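PDB 2DJW: probable transcriptional regulator, AsnC family from Thermus thermophilus, which is a stand-alone RAM-domain protein of the Lrp/AsnC family, able to bind zinc and possibly sequence-specific DNA, with its cellular role still unknown. Local coordinates for residues A[8-12]-A[13-17]; A[54-58]-A[59-63]. All blocks are in the same frame, centred on the assembly; numbering follows the deposited sequence.

Interaction 1. Residues A[8-12]-A[13-17]; sequences IRPRG and NRVQA
Arg11 and Arg14 cross at a slant, and the touching is done by one guanidinium nitrogen against an aliphatic stem: Arg11 NH1 lies 3.1 Å from Arg14 CG and about as near to CD. In Arg14, CG stands anti to the carbonyl carbon (chi1 -62°) and a bend at chi2 sets CD, so that both carbons come beside NH1; a further bend at chi3 directs NE. The two guanidinium planes are turned 47° from each other, and Arg11 NH1 stays 4.2 Å from Arg14 NE. Both arginines converge on Glu64, which takes a salt bridge from Arg11 NH2 on its carboxylate and a hydrogen bond from Arg14 NE on its backbone oxygen. This is the turn joining the first strand to the first helix of a ferredoxin-like alpha/beta fold, the RAM domain. Arg14 N closes it with a hydrogen bond to Arg11 O, 2.9 Å long. Replacing Arg14 by an alanine would probably leave Glu64 O without its NE partner and open a gap beside Arg11 NH1. On the buried side, Val15 CG2 meets Pro10 CG at 3.6 Å and also approaches Gly12 O at 3.4 Å. Asp39 touches both Pro10 and Val15, while Thr57 of a neighbouring subunit packs on Val15.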
# COMPACT_ATOMS: atom_id res chain seq x y z
N ILE A 8 -3.61 -10.89 -14.35
CA ILE A 8 -2.52 -10.44 -15.23
C ILE A 8 -2.57 -8.92 -15.43
O ILE A 8 -3.57 -8.38 -15.92
CB ILE A 8 -2.58 -11.16 -16.60
CG1 ILE A 8 -2.82 -12.66 -16.43
CG2 ILE A 8 -1.34 -10.91 -17.45
CD1 ILE A 8 -4.18 -13.08 -16.95
N ARG A 9 -1.50 -8.24 -15.01
CA ARG A 9 -1.29 -6.84 -15.35
C ARG A 9 -0.29 -6.72 -16.52
O ARG A 9 0.92 -6.93 -16.35
CB ARG A 9 -0.77 -6.04 -14.14
CG ARG A 9 -0.21 -4.64 -14.50
CD ARG A 9 0.24 -3.89 -13.27
NE ARG A 9 -0.83 -3.91 -12.27
CZ ARG A 9 -0.77 -4.47 -11.07
NH1 ARG A 9 0.35 -5.06 -10.64
NH2 ARG A 9 -1.83 -4.43 -10.28
N PRO A 10 -0.81 -6.44 -17.72
CA PRO A 10 0.06 -6.24 -18.89
C PRO A 10 0.49 -4.79 -19.05
O PRO A 10 -0.14 -3.89 -18.47
CB PRO A 10 -0.86 -6.61 -20.04
CG PRO A 10 -2.21 -6.15 -19.60
CD PRO A 10 -2.24 -6.29 -18.08
N ARG A 11 1.55 -4.58 -19.83
CA ARG A 11 1.79 -3.28 -20.48
C ARG A 11 0.50 -2.91 -21.21
O ARG A 11 -0.13 -3.77 -21.85
CB ARG A 11 2.96 -3.34 -21.46
CG ARG A 11 3.47 -1.96 -21.95
CD ARG A 11 4.28 -2.05 -23.25
NE ARG A 11 5.45 -2.90 -23.08
CZ ARG A 11 5.79 -3.91 -23.88
NH1 ARG A 11 5.07 -4.20 -24.96
NH2 ARG A 11 6.87 -4.62 -23.60
N GLY A 12 0.09 -1.65 -21.10
CA GLY A 12 -1.19 -1.17 -21.63
C GLY A 12 -1.45 -1.41 -23.11
O GLY A 12 -2.60 -1.63 -23.51
N ASN A 13 -0.41 -1.36 -23.95
CA ASN A 13 -0.55 -1.62 -25.40
C ASN A 13 -0.57 -3.11 -25.77
O ASN A 13 -0.89 -3.50 -26.93
CB ASN A 13 0.51 -0.86 -26.22
CG ASN A 13 1.88 -1.51 -26.15
OD1 ASN A 13 2.27 -2.08 -25.14
ND2 ASN A 13 2.62 -1.43 -27.25
N ARG A 14 -0.28 -3.95 -24.77
CA ARG A 14 -0.26 -5.40 -24.93
C ARG A 14 -1.54 -6.12 -24.52
O ARG A 14 -1.65 -7.33 -24.73
CB ARG A 14 0.91 -5.96 -24.13
CG ARG A 14 2.27 -5.47 -24.59
CD ARG A 14 2.63 -6.02 -25.97
NE ARG A 14 2.71 -7.48 -25.99
CZ ARG A 14 2.52 -8.23 -27.08
NH1 ARG A 14 2.25 -7.64 -28.26
NH2 ARG A 14 2.61 -9.55 -27.00
N VAL A 15 -2.49 -5.40 -23.93
CA VAL A 15 -3.70 -6.01 -23.38
C VAL A 15 -4.33 -7.07 -24.31
O VAL A 15 -4.50 -8.23 -23.91
CB VAL A 15 -4.76 -4.92 -22.90
CG1 VAL A 15 -6.08 -5.57 -22.51
CG2 VAL A 15 -4.21 -4.10 -21.73
N GLN A 16 -4.64 -6.69 -25.55
CA GLN A 16 -5.34 -7.59 -26.48
C GLN A 16 -4.46 -8.73 -26.95
O GLN A 16 -4.86 -9.89 -26.91
CB GLN A 16 -5.91 -6.82 -27.66
CG GLN A 16 -7.07 -5.95 -27.27
CD GLN A 16 -7.56 -5.08 -28.39
OE1 GLN A 16 -8.55 -5.39 -29.03
NE2 GLN A 16 -6.89 -3.94 -28.59
N ALA A 17 -3.26 -8.40 -27.39
CA ALA A 17 -2.23 -9.39 -27.70
C ALA A 17 -2.17 -10.47 -26.59
O ALA A 17 -2.42 -11.65 -26.84
CB ALA A 17 -0.89 -8.69 -27.84

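Interaction 2. Residues A[54-58]-A[59-63]; sequences DVVTQ and GILSL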
# COMPACT_ATOMS: atom_id res chain seq x y z
N ASP A 54 3.25 -24.73 -15.87
CA ASP A 54 2.93 -24.72 -17.29
C ASP A 54 2.16 -23.49 -17.75
O ASP A 54 2.47 -22.93 -18.81
CB ASP A 54 2.19 -26.00 -17.67
CG ASP A 54 2.90 -27.26 -17.19
OD1 ASP A 54 4.15 -27.22 -17.04
OD2 ASP A 54 2.22 -28.28 -16.95
N VAL A 55 1.16 -23.07 -16.97
CA VAL A 55 0.31 -21.93 -17.35
C VAL A 55 0.90 -20.59 -17.02
O VAL A 55 0.84 -19.68 -17.83
CB VAL A 55 -1.23 -22.08 -16.95
CG1 VAL A 55 -1.46 -23.16 -15.96
CG2 VAL A 55 -1.84 -20.76 -16.48
N VAL A 56 1.48 -20.46 -15.82
CA VAL A 56 1.97 -19.16 -15.35
C VAL A 56 3.42 -18.93 -15.73
O VAL A 56 3.71 -17.99 -16.47
CB VAL A 56 1.76 -18.93 -13.81
CG1 VAL A 56 2.21 -17.52 -13.42
CG2 VAL A 56 0.31 -19.14 -13.40
N THR A 57 4.33 -19.77 -15.24
CA THR A 57 5.77 -19.53 -15.42
C THR A 57 6.26 -19.76 -16.86
O THR A 57 7.05 -18.99 -17.36
CB THR A 57 6.62 -20.36 -14.43
OG1 THR A 57 6.08 -20.24 -13.12
CG2 THR A 57 8.09 -19.88 -14.42
N GLN A 58 5.80 -20.83 -17.50
CA GLN A 58 6.25 -21.14 -18.85
C GLN A 58 5.28 -20.56 -19.87
O GLN A 58 5.64 -20.39 -21.03
CB GLN A 58 6.38 -22.66 -19.09
CG GLN A 58 7.00 -23.51 -17.96
CD GLN A 58 8.44 -23.15 -17.58
OE1 GLN A 58 8.91 -23.53 -16.50
NE2 GLN A 58 9.15 -22.44 -18.46
N GLY A 59 4.07 -20.25 -19.42
CA GLY A 59 2.96 -19.92 -20.32
C GLY A 59 2.64 -18.44 -20.39
O GLY A 59 2.71 -17.85 -21.45
N ILE A 60 2.27 -17.84 -19.26
CA ILE A 60 1.95 -16.41 -19.23
C ILE A 60 3.23 -15.57 -19.11
O ILE A 60 3.40 -14.57 -19.82
CB ILE A 60 0.94 -16.03 -18.08
CG1 ILE A 60 -0.45 -16.60 -18.37
CG2 ILE A 60 0.86 -14.52 -17.87
CD1 ILE A 60 -1.44 -16.54 -17.23
N LEU A 61 4.12 -15.97 -18.21
CA LEU A 61 5.27 -15.12 -17.86
C LEU A 61 6.40 -15.21 -18.89
O LEU A 61 7.35 -14.41 -18.85
CB LEU A 61 5.79 -15.41 -16.44
CG LEU A 61 4.90 -15.14 -15.22
CD1 LEU A 61 5.55 -15.76 -13.98
CD2 LEU A 61 4.62 -13.65 -15.00
N SER A 62 6.27 -16.16 -19.82
CA SER A 62 7.19 -16.27 -20.95
C SER A 62 6.67 -15.46 -22.12
O SER A 62 7.15 -15.60 -23.26
CB SER A 62 7.33 -17.73 -21.38
OG SER A 62 6.26 -18.09 -22.25
N LEU A 63 5.65 -14.64 -21.85
CA LEU A 63 5.09 -13.80 -22.90
C LEU A 63 5.58 -12.40 -22.76
O LEU A 63 5.76 -11.89 -21.64
CB LEU A 63 3.57 -13.86 -22.95
CG LEU A 63 2.87 -15.19 -23.27
CD1 LEU A 63 1.36 -14.95 -23.35
CD2 LEU A 63 3.36 -15.84 -24.56
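Val56 O takes two N-H groups from across the turn, one well placed and one weak. Here helix 52-60, the second helix of the ferredoxin-like RAM domain, widens into a pi-type turn, and the stronger backbone bonds reach five residues along. Leu61 N donates a hydrogen bond to Val56 O at 2.7 Å. Ile60 N is shared: its main bond goes to Val55 O at 2.7 Å, and a weak second one goes to Val56 O. Gly59 has no room for a side chain: a CB there would clash with both Asp54 O and Val55 O. Ile60 to Leu63 form a type I beta turn, closed by Leu63 N bonding to Ile60 O. The Val56 and Leu61 side chains lie side by side, pointing the same way, with Val56 CG1 3.8 Å from Leu61 CD1, and both residues face strand 66-77 through Thr69, while Ile60 packs on Ile22. Asp54, at the start of 54-58, and Glu50 are residues seen to bind zinc, although none is bound to this chain; the side chain of Asp54 is about 7 Å from that of Glu50. Ser62 places OG between its backbone N and carbonyl carbon (chi1 83°), from where it donates to Gln58 O at 2.7 Å, arriving from above the carbonyl plane.

Along the chain the two contacts come in series, interaction 1 where strand 2-10 turns into helix 15-22 and interaction 2 at the end of helix 52-60, just before strand 66-77. Their centres are about 15 Å apart, yet they touch: Ile8 CG1 packs 4.2 Å from Ile60 CD1. The turn that starts at Ile60 also meets helix 15-22, with Leu63 on Leu18 and Ala21, so the first strand and both helices of the fold are knitted together here. Between subunits the same regions meet again: Leu61 of one chain packs on Gly12 of a neighbouring chain, so both contacts lie at interfaces of the ten-chain assembly.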